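Local coordinates for probable FAD-dependent oxidoreductase PA4991 (Pseudomonas aeruginosa PAO1, PDB 5EZ7), which probably functions as an FAD-dependent oxidoreductase of the DAO family, binding one FAD per monomer, although its physiological substrate is unknown, at residues G19-A24 / D86-L91; Q50-G55 / L150-F155; E70-M75 / L347-D352. One frame throughout, in Å; residues are numbered along the deposited sequence.

Interaction 1 of 3, residues G19-A24 / D86-L91; sequences GLWLNA and DGELDL
On the first helix of the Rossmann-type FAD-binding fold, Trp21 and Ala24 receive the loop that carries Glu88, Leu89 and Leu91, and the indole of Trp21 is the surface that all three of these loop residues meet. Leu89 supplies the central piece. Its CD1 methyl sits over one face of the indole, 3.6 Å from the centroid of the five-membered ring and only 18° off the ring normal, a clear CH-pi contact. The other branch of the same leucine turns to the helix, where CD2 meets Ala24 CB at 3.6 Å, and CD1 also comes close to that alanine methyl. What brings the indole into this position is its first torsion, with CG opposite the backbone N (chi1 -174°), which carries the ring out to the loop even though the CB of Trp21 does not itself face it.

Gly19, in the first turn of helix 17-28, is probably the last glycine of a GxGxxG pattern, as in other dinucleotide-binding folds, and Ala18 beside it binds FAD. The face used here therefore belongs to the same helix whose N-terminal end serves the cofactor. At the six-membered end of the indole, Leu91 CD1 approaches Trp21 CZ3 obliquely at 3.8 Å. The polar edge is treated differently: Trp21 NE1 gives a weak, bent hydrogen bond to Glu88 OE1, 3.4 Å long. The carboxylate stands steeply to the ring, their planes 76° apart. Stronger partners hold that carboxylate, since OE1 forms a salt bridge with Arg25 and OE2 one with Arg78. Trp79 also meets the indole, and Pro351 and Ala354 of helix 350-364 pack against it.

Interaction 2 of 3, residues Q50-G55 / L150-F155; sequences QGIIHG and LTEIVF. With FAD (flavin-adenine dinucleotide), chain B.
Ile52 and Val154 face each other as an antiparallel, non-hydrogen-bonded pair where the short strand 52-53 lies along strand 153-155, at the margin of a three-stranded sheet beside the flavin. The tight part is the backbone. Ile53 N donates to Ile153 O at 2.8 Å, almost straight at the hydrogen (178°), and Phe155 N donates to Gly51 O at 3.1 Å. Gly51, with its positive phi, keeps the two chains close here, its CA 5.1 Å from Phe155 CA. Val154 CG1 lies against the Gln50 carbonyl, and Trp79 covers both Ile53 and Ile153 on the other face.

Toward Gly55 the strand pairing gives way to a side chain. Glu152 CB lies 3.2 Å from Ile53 O; its first torsion (chi1 -60°) and the extended chain beyond CG carry the carboxylate on to the Gly55 amide. There Glu152 OE1 takes Gly55 N at 3.2 Å, met from above the carboxylate plane rather than within it. This end is less enclosed, with His54 and Gly55 partly exposed, whereas OE2 is buried without a partner and has Ile52 CG2 beside it. At the opposite end a water bridges Phe155 O and, weakly, Gln50 O.

The N-H and C=O of Ile52, at a non-hydrogen-bonded position of the pairing, turn to the cofactor: its N donates to FAD O4, and its O accepts from FAD N3 at 2.7 Å. One residue thus reads both the carbonyl and the imide N-H of the pyrimidine ring, which is consistent with the strand pairing behind it helping to position that edge of the flavin.

Interaction 3 of 3, residues E70-M75 / L347-D352; sequences EAIADM and LALAPD. With FAD (flavin-adenine dinucleotide), chain B.
Ala71, Ile72 and Met75 pack onto Ala348 and Leu349, just before helix 350-364, and onto Pro351 and Asp352 in its first turn; the approach to this long helix presents backbone amides to the flavin in this DAO-family fold. Apolar contacts make up most of the interface. Ile72 swings its CD1 end across the gap, with CG1 opposite the backbone N (chi1 -167°), and the methyl settles 3.7 Å from Leu349 CG and 4.0 Å from Ala348 CB; the two larger side chains meet at about a right angle. Leu349 CD2 also touches Ala71 CB and Met75 CG. Ala71 CB rests against the carboxylate of Asp352, whose other oxygen, OD2, is bound by Arg356 and the Ala331 amide.

Polar contacts belong chiefly to the second segment and the cofactor. Leu347 N donates to FAD N1 at 3.0 Å and Ala348 N to FAD O2 at 2.8 Å, both bonds close to straight, so two successive amides address the pyrimidine side of the flavin. Their N-H groups would be expected to favour negative charge at N1 and O2, as can develop when a flavin is reduced. The carbonyl of Ala348 accepts a hydrogen bond from Trp79 NE1.

Sulfur packing completes the contact. Bends at chi2 (-54°) and chi3 bring the sulfur of Met75 alongside that same Ala348 carbonyl and the Pro351 ring. The Met75 chain and the proline ring lie alongside one another, running in opposite senses, and Met75 SD is 3.2 Å from Ala348 O and 3.8 Å from Pro351 CG.

Overall arrangement
Followed from the N terminus, the chain shows how sequence-distant segments can gather around one cofactor, two of the three contacts touching it. Helix 17-28 comes first, and interaction 1, one layer further out from FAD, closes a loop of 61 residues on it at 86-91. Within that loop start two others: residues 50-55 reach forward to 150-155 in interaction 2, and 70-75 to 347-352 in interaction 3. All three contacts cross pairwise along the chain. Interactions 1 and 3 touch where Pro351 meets Trp21 and Glu88, while interactions 2 and 3 touch through His54 with Ile72 and Met75, their centres about 11 Å apart. Together they join the Rossmann-type helix, the small sheet and helix 350-364 around FAD.

Interaction 1 of 3, residues G19-A24 / D86-L91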
loop_
_atom_site.group_PDB
_atom_site.type_symbol
_atom_site.label_atom_id
_atom_site.label_comp_id
_atom_site.label_asym_id
_atom_site.label_seq_id
_atom_site.Cartn_x
_atom_site.Cartn_y
_atom_site.Cartn_z
ATOM N N GLY A 19 2.514 6.070 -5.696
ATOM C CA GLY A 19 3.486 6.749 -6.542
ATOM C C GLY A 19 4.207 5.827 -7.513
ATOM O O GLY A 19 4.519 6.197 -8.630
ATOM N N LEU A 20 4.495 4.619 -7.062
ATOM C CA LEU A 20 5.249 3.678 -7.856
ATOM C C LEU A 20 4.369 3.086 -8.942
ATOM O O LEU A 20 4.828 2.824 -10.030
ATOM C CB LEU A 20 5.839 2.577 -6.975
ATOM C CG LEU A 20 7.140 2.848 -6.202
ATOM C CD1 LEU A 20 7.429 1.699 -5.224
ATOM C CD2 LEU A 20 8.337 3.012 -7.145
ATOM N N TRP A 21 3.108 2.860 -8.627
ATOM C CA TRP A 21 2.196 2.253 -9.572
ATOM C C TRP A 21 1.947 3.261 -10.625
ATOM O O TRP A 21 2.117 2.976 -11.779
ATOM C CB TRP A 21 0.877 1.816 -8.921
ATOM C CG TRP A 21 0.001 1.064 -9.849
ATOM C CD1 TRP A 21 -0.709 1.571 -10.880
ATOM C CD2 TRP A 21 -0.230 -0.350 -9.856
ATOM N NE1 TRP A 21 -1.366 0.559 -11.540
ATOM C CE2 TRP A 21 -1.114 -0.622 -10.906
ATOM C CE3 TRP A 21 0.227 -1.416 -9.063
ATOM C CZ2 TRP A 21 -1.548 -1.915 -11.205
ATOM C CZ3 TRP A 21 -0.218 -2.696 -9.350
ATOM C CH2 TRP A 21 -1.103 -2.938 -10.407
ATOM N N LEU A 22 1.587 4.472 -10.219
ATOM C CA LEU A 22 1.393 5.582 -11.172
ATOM C C LEU A 22 2.620 5.790 -12.019
ATOM O O LEU A 22 2.513 5.994 -13.222
ATOM C CB LEU A 22 1.102 6.883 -10.437
ATOM C CG LEU A 22 1.086 8.196 -11.264
ATOM C CD1 LEU A 22 -0.061 8.178 -12.280
ATOM C CD2 LEU A 22 0.992 9.418 -10.339
ATOM N N ASN A 23 3.782 5.788 -11.394
ATOM C CA ASN A 23 5.008 5.984 -12.171
ATOM C C ASN A 23 5.122 4.925 -13.265
ATOM O O ASN A 23 5.466 5.215 -14.394
ATOM C CB ASN A 23 6.222 5.944 -11.252
ATOM C CG ASN A 23 7.514 6.391 -11.932
ATOM O OD1 ASN A 23 7.541 7.432 -12.592
ATOM N ND2 ASN A 23 8.593 5.645 -11.728
ATOM N N ALA A 24 4.821 3.681 -12.923
ATOM C CA ALA A 24 4.966 2.612 -13.867
ATOM C C ALA A 24 3.972 2.747 -15.046
ATOM O O ALA A 24 4.345 2.527 -16.190
ATOM C CB ALA A 24 4.791 1.295 -13.152
ATOM N N ASP A 86 -1.339 -9.867 -20.045
ATOM C CA ASP A 86 -2.299 -8.882 -20.580
ATOM C C ASP A 86 -2.818 -7.927 -19.498
ATOM O O ASP A 86 -3.934 -7.434 -19.596
ATOM C CB ASP A 86 -3.475 -9.651 -21.245
ATOM C CG ASP A 86 -4.287 -8.807 -22.288
ATOM O OD1 ASP A 86 -3.783 -7.798 -22.843
ATOM O OD2 ASP A 86 -5.452 -9.205 -22.578
ATOM N N GLY A 87 -2.031 -7.658 -18.463
ATOM C CA GLY A 87 -2.452 -6.693 -17.454
ATOM C C GLY A 87 -2.015 -5.282 -17.799
ATOM O O GLY A 87 -1.223 -5.088 -18.704
ATOM N N GLU A 88 -2.509 -4.307 -17.048
ATOM C CA GLU A 88 -2.094 -2.897 -17.235
ATOM C C GLU A 88 -0.627 -2.579 -16.810
ATOM O O GLU A 88 -0.096 -1.538 -17.198
ATOM C CB GLU A 88 -3.047 -1.949 -16.511
ATOM C CG GLU A 88 -2.863 -1.981 -15.002
ATOM C CD GLU A 88 -4.054 -1.401 -14.260
ATOM O OE1 GLU A 88 -3.884 -0.330 -13.603
ATOM O OE2 GLU A 88 -5.166 -2.013 -14.350
ATOM N N LEU A 89 -0.007 -3.453 -16.003
ATOM C CA LEU A 89 1.441 -3.427 -15.745
ATOM C C LEU A 89 2.035 -4.835 -15.867
ATOM O O LEU A 89 1.339 -5.840 -15.673
ATOM C CB LEU A 89 1.738 -2.880 -14.354
ATOM C CG LEU A 89 1.487 -1.386 -14.078
ATOM C CD1 LEU A 89 1.843 -1.094 -12.620
ATOM C CD2 LEU A 89 2.262 -0.449 -15.019
ATOM N N ASP A 90 3.318 -4.910 -16.212
ATOM C CA ASP A 90 4.033 -6.172 -16.188
ATOM C C ASP A 90 4.540 -6.505 -14.783
ATOM O O ASP A 90 5.655 -6.166 -14.427
ATOM C CB ASP A 90 5.211 -6.151 -17.156
ATOM C CG ASP A 90 5.762 -7.518 -17.400
ATOM O OD1 ASP A 90 5.350 -8.495 -16.740
ATOM O OD2 ASP A 90 6.610 -7.652 -18.285
ATOM N N LEU A 91 3.723 -7.202 -14.008
ATOM C CA LEU A 91 4.134 -7.743 -12.728
ATOM C C LEU A 91 4.336 -9.243 -12.837
ATOM O O LEU A 91 4.091 -9.958 -11.876
ATOM C CB LEU A 91 3.078 -7.435 -11.654
ATOM C CG LEU A 91 2.638 -5.980 -11.454
ATOM C CD1 LEU A 91 1.720 -5.855 -10.258
ATOM C CD2 LEU A 91 3.794 -4.998 -11.326
#

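Interaction 2 of 3, residues Q50-G55 / L150-F155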
loop_
_atom_site.group_PDB
_atom_site.type_symbol
_atom_site.label_atom_id
_atom_site.label_comp_id
_atom_site.label_asym_id
_atom_site.label_seq_id
_atom_site.Cartn_x
_atom_site.Cartn_y
_atom_site.Cartn_z
ATOM N N GLN A 50 -1.281 -5.441 4.881
ATOM C CA GLN A 50 -1.484 -6.889 4.882
ATOM C C GLN A 50 -1.492 -7.433 3.454
ATOM O O GLN A 50 -1.516 -8.634 3.263
ATOM C CB GLN A 50 -2.750 -7.264 5.650
ATOM C CG GLN A 50 -2.651 -6.958 7.144
ATOM C CD GLN A 50 -3.636 -7.779 8.006
ATOM O OE1 GLN A 50 -4.701 -7.303 8.367
ATOM N NE2 GLN A 50 -3.271 -9.015 8.308
ATOM N N GLY A 51 -1.457 -6.555 2.448
ATOM C CA GLY A 51 -1.241 -6.972 1.054
ATOM C C GLY A 51 -2.478 -7.533 0.404
ATOM O O GLY A 51 -2.405 -8.119 -0.681
ATOM N N ILE A 52 -3.637 -7.351 1.047
ATOM C CA ILE A 52 -4.850 -7.996 0.575
ATOM C C ILE A 52 -5.428 -7.125 -0.504
ATOM O O ILE A 52 -5.636 -5.929 -0.278
ATOM C CB ILE A 52 -5.902 -8.123 1.690
ATOM C CG1 ILE A 52 -5.400 -9.056 2.795
ATOM C CG2 ILE A 52 -7.230 -8.613 1.113
ATOM C CD1 ILE A 52 -6.056 -8.829 4.144
ATOM N N ILE A 53 -5.737 -7.715 -1.645
ATOM C CA ILE A 53 -6.477 -7.002 -2.690
ATOM C C ILE A 53 -7.968 -7.231 -2.600
ATOM O O ILE A 53 -8.507 -8.217 -3.101
ATOM C CB ILE A 53 -5.897 -7.296 -4.060
ATOM C CG1 ILE A 53 -4.530 -6.603 -4.093
ATOM C CG2 ILE A 53 -6.706 -6.638 -5.152
ATOM C CD1 ILE A 53 -3.605 -7.287 -5.002
ATOM N N HIS A 54 -8.604 -6.280 -1.929
ATOM C CA HIS A 54 -10.033 -6.265 -1.674
ATOM C C HIS A 54 -10.808 -6.124 -2.978
ATOM O O HIS A 54 -10.344 -5.489 -3.906
ATOM C CB HIS A 54 -10.382 -5.074 -0.756
ATOM C CG HIS A 54 -9.619 -5.044 0.528
ATOM N ND1 HIS A 54 -9.843 -5.940 1.551
ATOM C CD2 HIS A 54 -8.647 -4.213 0.969
ATOM C CE1 HIS A 54 -9.040 -5.669 2.562
ATOM N NE2 HIS A 54 -8.298 -4.631 2.232
ATOM N N GLY A 55 -11.996 -6.703 -3.043
ATOM C CA GLY A 55 -12.875 -6.516 -4.199
ATOM C C GLY A 55 -14.337 -6.504 -3.839
ATOM O O GLY A 55 -15.160 -7.108 -4.551
ATOM N N LEU A 150 -12.414 -16.368 -1.414
ATOM C CA LEU A 150 -12.742 -15.172 -2.210
ATOM C C LEU A 150 -11.822 -15.069 -3.408
ATOM O O LEU A 150 -10.772 -15.729 -3.464
ATOM C CB LEU A 150 -12.619 -13.902 -1.372
ATOM C CG LEU A 150 -13.433 -13.887 -0.073
ATOM C CD1 LEU A 150 -12.996 -12.757 0.840
ATOM C CD2 LEU A 150 -14.921 -13.791 -0.356
ATOM N N THR A 151 -12.225 -14.220 -4.353
ATOM C CA THR A 151 -11.410 -13.864 -5.529
ATOM C C THR A 151 -10.273 -12.943 -5.152
ATOM O O THR A 151 -9.353 -12.769 -5.927
ATOM C CB THR A 151 -12.229 -13.122 -6.630
ATOM O OG1 THR A 151 -12.770 -11.889 -6.103
ATOM C CG2 THR A 151 -13.354 -14.026 -7.182
ATOM N N GLU A 152 -10.376 -12.317 -3.989
ATOM C CA GLU A 152 -9.317 -11.485 -3.444
ATOM C C GLU A 152 -7.972 -12.233 -3.372
ATOM O O GLU A 152 -7.940 -13.432 -3.234
ATOM C CB GLU A 152 -9.729 -10.966 -2.059
ATOM C CG GLU A 152 -11.009 -10.117 -2.029
ATOM C CD GLU A 152 -11.299 -9.488 -0.653
ATOM O OE1 GLU A 152 -12.301 -8.707 -0.558
ATOM O OE2 GLU A 152 -10.524 -9.743 0.317
ATOM N N ILE A 153 -6.877 -11.496 -3.486
ATOM C CA ILE A 153 -5.535 -12.048 -3.662
ATOM C C ILE A 153 -4.704 -11.462 -2.566
ATOM O O ILE A 153 -4.985 -10.321 -2.139
ATOM C CB ILE A 153 -4.816 -11.503 -4.921
ATOM C CG1 ILE A 153 -5.693 -11.455 -6.151
ATOM C CG2 ILE A 153 -3.586 -12.332 -5.258
ATOM C CD1 ILE A 153 -5.144 -10.490 -7.196
ATOM N N VAL A 154 -3.637 -12.161 -2.173
ATOM C CA VAL A 154 -2.655 -11.589 -1.234
ATOM C C VAL A 154 -1.247 -11.578 -1.792
ATOM O O VAL A 154 -0.686 -12.628 -2.069
ATOM C CB VAL A 154 -2.625 -12.337 0.097
ATOM C CG1 VAL A 154 -1.700 -11.626 1.080
ATOM C CG2 VAL A 154 -4.044 -12.473 0.636
ATOM N N PHE A 155 -0.686 -10.372 -1.882
ATOM C CA PHE A 155 0.580 -10.099 -2.548
ATOM C C PHE A 155 1.669 -10.080 -1.506
ATOM O O PHE A 155 1.428 -9.649 -0.413
ATOM C CB PHE A 155 0.561 -8.720 -3.267
ATOM C CG PHE A 155 0.198 -8.786 -4.725
ATOM C CD1 PHE A 155 -1.103 -9.008 -5.117
ATOM C CD2 PHE A 155 1.160 -8.632 -5.716
ATOM C CE1 PHE A 155 -1.459 -9.093 -6.475
ATOM C CE2 PHE A 155 0.812 -8.727 -7.071
ATOM C CZ PHE A 155 -0.500 -8.975 -7.446
HETATM P PA FAD B . 2.752 5.274 1.596
HETATM O O1A FAD B . 2.961 3.807 1.405
HETATM O O2A FAD B . 2.674 5.863 2.977
HETATM O O5B FAD B . 3.890 6.002 0.765
HETATM C C5B FAD B . 4.160 7.384 0.893
HETATM C C4B FAD B . 5.624 7.553 0.546
HETATM O O4B FAD B . 5.931 8.954 0.461
HETATM C C3B FAD B . 6.531 6.918 1.604
HETATM O O3B FAD B . 7.422 5.970 1.012
HETATM C C2B FAD B . 7.261 8.109 2.196
HETATM O O2B FAD B . 8.596 7.844 2.621
HETATM C C1B FAD B . 7.195 9.139 1.065
HETATM N N9A FAD B . 7.283 10.527 1.535
HETATM C C8A FAD B . 6.646 11.055 2.595
HETATM N N7A FAD B . 6.972 12.352 2.726
HETATM C C5A FAD B . 7.818 12.667 1.739
HETATM C C6A FAD B . 8.539 13.880 1.326
HETATM N N6A FAD B . 8.365 15.009 2.030
HETATM N N1A FAD B . 9.329 13.819 0.242
HETATM C C2A FAD B . 9.481 12.675 -0.451
HETATM N N3A FAD B . 8.857 11.524 -0.126
HETATM C C4A FAD B . 8.030 11.466 0.947
HETATM N N1 FAD B . -4.833 -1.752 1.835
HETATM C C2 FAD B . -5.280 -2.832 1.161
HETATM O O2 FAD B . -5.786 -2.671 0.024
HETATM N N3 FAD B . -5.201 -4.076 1.663
HETATM C C4 FAD B . -4.682 -4.328 2.862
HETATM O O4 FAD B . -4.609 -5.492 3.303
HETATM C C4X FAD B . -4.173 -3.205 3.656
HETATM N N5 FAD B . -3.640 -3.397 4.877
HETATM C C5X FAD B . -3.165 -2.360 5.590
HETATM C C6 FAD B . -2.607 -2.605 6.838
HETATM C C7 FAD B . -2.104 -1.570 7.601
HETATM C C7M FAD B . -1.491 -1.862 8.937
HETATM C C8 FAD B . -2.139 -0.185 7.068
HETATM C C8M FAD B . -1.593 0.991 7.849
HETATM C C9 FAD B . -2.706 0.056 5.829
HETATM C C9A FAD B . -3.228 -0.977 5.054
HETATM N N10 FAD B . -3.808 -0.762 3.771
HETATM C C10 FAD B . -4.276 -1.863 3.045
HETATM C "C1'" FAD B . -3.878 0.561 3.172
HETATM C "C2'" FAD B . -2.594 0.794 2.396
HETATM O "O2'" FAD B . -1.444 0.369 3.140
HETATM C "C3'" FAD B . -2.461 2.256 1.992
HETATM O "O3'" FAD B . -3.731 2.710 1.482
HETATM C "C4'" FAD B . -1.391 2.430 0.918
HETATM O "O4'" FAD B . -0.265 1.584 1.151
HETATM C "C5'" FAD B . -0.895 3.862 0.857
HETATM O "O5'" FAD B . -0.015 4.003 -0.267
HETATM P P FAD B . 0.735 5.397 -0.488
HETATM O O1P FAD B . 1.811 5.196 -1.523
HETATM O O2P FAD B . -0.329 6.412 -0.700
HETATM O O3P FAD B . 1.339 5.714 0.964
HETATM O O HOH W 1 1.403 -9.055 2.165
#

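Interaction 3 of 3, residues E70-M75 / L347-D352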
loop_
_atom_site.group_PDB
_atom_site.type_symbol
_atom_site.label_atom_id
_atom_site.label_comp_id
_atom_site.label_asym_id
_atom_site.label_seq_id
_atom_site.Cartn_x
_atom_site.Cartn_y
_atom_site.Cartn_z
ATOM N N GLU A 70 -18.074 0.458 -7.295
ATOM C CA GLU A 70 -17.606 -0.177 -8.541
ATOM C C GLU A 70 -16.081 -0.262 -8.597
ATOM O O GLU A 70 -15.552 -1.280 -9.048
ATOM C CB GLU A 70 -18.130 0.526 -9.821
ATOM C CG GLU A 70 -18.398 -0.427 -11.001
ATOM C CD GLU A 70 -19.611 -0.034 -11.846
ATOM O OE1 GLU A 70 -19.562 1.032 -12.496
ATOM O OE2 GLU A 70 -20.617 -0.791 -11.869
ATOM N N ALA A 71 -15.384 0.792 -8.147
ATOM C CA ALA A 71 -13.942 0.900 -8.370
ATOM C C ALA A 71 -13.191 -0.237 -7.670
ATOM O O ALA A 71 -12.440 -0.966 -8.304
ATOM C CB ALA A 71 -13.437 2.254 -7.924
ATOM N N ILE A 72 -13.447 -0.412 -6.377
ATOM C CA ILE A 72 -12.883 -1.522 -5.601
ATOM C C ILE A 72 -13.241 -2.933 -6.125
ATOM O O ILE A 72 -12.389 -3.817 -6.109
ATOM C CB ILE A 72 -13.239 -1.398 -4.091
ATOM C CG1 ILE A 72 -12.413 -2.342 -3.237
ATOM C CG2 ILE A 72 -14.706 -1.676 -3.833
ATOM C CD1 ILE A 72 -10.967 -1.956 -3.175
ATOM N N ALA A 73 -14.469 -3.127 -6.596
ATOM C CA ALA A 73 -14.972 -4.463 -7.029
ATOM C C ALA A 73 -14.168 -5.096 -8.181
ATOM O O ALA A 73 -14.041 -6.326 -8.291
ATOM C CB ALA A 73 -16.441 -4.357 -7.438
ATOM N N ASP A 74 -13.620 -4.232 -9.023
ATOM C CA ASP A 74 -12.815 -4.644 -10.154
ATOM C C ASP A 74 -11.308 -4.817 -9.834
ATOM O O ASP A 74 -10.544 -5.228 -10.701
ATOM C CB ASP A 74 -13.010 -3.613 -11.271
ATOM C CG ASP A 74 -12.703 -4.176 -12.637
ATOM O OD1 ASP A 74 -13.282 -5.230 -12.992
ATOM O OD2 ASP A 74 -11.868 -3.578 -13.355
ATOM N N MET A 75 -10.875 -4.538 -8.599
ATOM C CA MET A 75 -9.442 -4.547 -8.287
ATOM C C MET A 75 -8.811 -5.954 -8.349
ATOM O O MET A 75 -7.848 -6.127 -9.072
ATOM C CB MET A 75 -9.152 -3.816 -6.980
ATOM C CG MET A 75 -9.233 -2.281 -7.067
ATOM S SD MET A 75 -8.233 -1.446 -8.355
ATOM C CE MET A 75 -9.522 -0.949 -9.480
ATOM N N LEU A 347 -4.348 -0.033 -0.592
ATOM C CA LEU A 347 -3.326 -0.449 -1.488
ATOM C C LEU A 347 -3.933 -1.043 -2.756
ATOM O O LEU A 347 -3.408 -0.857 -3.845
ATOM C CB LEU A 347 -2.463 -1.489 -0.806
ATOM C CG LEU A 347 -1.351 -2.107 -1.663
ATOM C CD1 LEU A 347 -0.064 -2.112 -0.904
ATOM C CD2 LEU A 347 -1.679 -3.528 -2.058
ATOM N N ALA A 348 -5.000 -1.814 -2.566
ATOM C CA ALA A 348 -5.843 -2.355 -3.602
ATOM C C ALA A 348 -6.206 -1.372 -4.695
ATOM O O ALA A 348 -6.316 -1.756 -5.855
ATOM C CB ALA A 348 -7.128 -2.881 -2.972
ATOM N N LEU A 349 -6.444 -0.119 -4.292
ATOM C CA LEU A 349 -6.964 0.962 -5.138
ATOM C C LEU A 349 -5.865 1.836 -5.785
ATOM O O LEU A 349 -6.146 2.895 -6.356
ATOM C CB LEU A 349 -7.911 1.833 -4.278
ATOM C CG LEU A 349 -9.314 1.288 -3.978
ATOM C CD1 LEU A 349 -10.034 2.141 -2.924
ATOM C CD2 LEU A 349 -10.163 1.287 -5.220
ATOM N N ALA A 350 -4.615 1.405 -5.695
ATOM C CA ALA A 350 -3.543 2.144 -6.343
ATOM C C ALA A 350 -3.760 2.256 -7.846
ATOM O O ALA A 350 -3.507 3.308 -8.394
ATOM C CB ALA A 350 -2.196 1.538 -6.060
ATOM N N PRO A 351 -4.267 1.201 -8.515
ATOM C CA PRO A 351 -4.550 1.376 -9.940
ATOM C C PRO A 351 -5.691 2.388 -10.273
ATOM O O PRO A 351 -5.753 2.901 -11.392
ATOM C CB PRO A 351 -4.923 -0.048 -10.409
ATOM C CG PRO A 351 -4.567 -0.969 -9.295
ATOM C CD PRO A 351 -4.618 -0.151 -8.053
ATOM N N ASP A 352 -6.596 2.624 -9.330
ATOM C CA ASP A 352 -7.658 3.611 -9.482
ATOM C C ASP A 352 -7.063 5.012 -9.299
ATOM O O ASP A 352 -7.474 5.964 -9.966
ATOM C CB ASP A 352 -8.814 3.338 -8.488
ATOM C CG ASP A 352 -9.994 4.280 -8.691
ATOM O OD1 ASP A 352 -10.647 4.185 -9.764
ATOM O OD2 ASP A 352 -10.266 5.139 -7.804
HETATM P PA FAD B . 2.752 5.274 1.596
HETATM O O1A FAD B . 2.961 3.807 1.405
HETATM O O2A FAD B . 2.674 5.863 2.977
HETATM O O5B FAD B . 3.890 6.002 0.765
HETATM C C5B FAD B . 4.160 7.384 0.893
HETATM C C4B FAD B . 5.624 7.553 0.546
HETATM O O4B FAD B . 5.931 8.954 0.461
HETATM C C3B FAD B . 6.531 6.918 1.604
HETATM O O3B FAD B . 7.422 5.970 1.012
HETATM C C2B FAD B . 7.261 8.109 2.196
HETATM O O2B FAD B . 8.596 7.844 2.621
HETATM C C1B FAD B . 7.195 9.139 1.065
HETATM N N9A FAD B . 7.283 10.527 1.535
HETATM C C8A FAD B . 6.646 11.055 2.595
HETATM N N7A FAD B . 6.972 12.352 2.726
HETATM C C5A FAD B . 7.818 12.667 1.739
HETATM C C6A FAD B . 8.539 13.880 1.326
HETATM N N6A FAD B . 8.365 15.009 2.030
HETATM N N1A FAD B . 9.329 13.819 0.242
HETATM C C2A FAD B . 9.481 12.675 -0.451
HETATM N N3A FAD B . 8.857 11.524 -0.126
HETATM C C4A FAD B . 8.030 11.466 0.947
HETATM N N1 FAD B . -4.833 -1.752 1.835
HETATM C C2 FAD B . -5.280 -2.832 1.161
HETATM O O2 FAD B . -5.786 -2.671 0.024
HETATM N N3 FAD B . -5.201 -4.076 1.663
HETATM C C4 FAD B . -4.682 -4.328 2.862
HETATM O O4 FAD B . -4.609 -5.492 3.303
HETATM C C4X FAD B . -4.173 -3.205 3.656
HETATM N N5 FAD B . -3.640 -3.397 4.877
HETATM C C5X FAD B . -3.165 -2.360 5.590
HETATM C C6 FAD B . -2.607 -2.605 6.838
HETATM C C7 FAD B . -2.104 -1.570 7.601
HETATM C C7M FAD B . -1.491 -1.862 8.937
HETATM C C8 FAD B . -2.139 -0.185 7.068
HETATM C C8M FAD B . -1.593 0.991 7.849
HETATM C C9 FAD B . -2.706 0.056 5.829
HETATM C C9A FAD B . -3.228 -0.977 5.054
HETATM N N10 FAD B . -3.808 -0.762 3.771
HETATM C C10 FAD B . -4.276 -1.863 3.045
HETATM C "C1'" FAD B . -3.878 0.561 3.172
HETATM C "C2'" FAD B . -2.594 0.794 2.396
HETATM O "O2'" FAD B . -1.444 0.369 3.140
HETATM C "C3'" FAD B . -2.461 2.256 1.992
HETATM O "O3'" FAD B . -3.731 2.710 1.482
HETATM C "C4'" FAD B . -1.391 2.430 0.918
HETATM O "O4'" FAD B . -0.265 1.584 1.151
HETATM C "C5'" FAD B . -0.895 3.862 0.857
HETATM O "O5'" FAD B . -0.015 4.003 -0.267
HETATM P P FAD B . 0.735 5.397 -0.488
HETATM O O1P FAD B . 1.811 5.196 -1.523
HETATM O O2P FAD B . -0.329 6.412 -0.700
HETATM O O3P FAD B . 1.339 5.714 0.964
#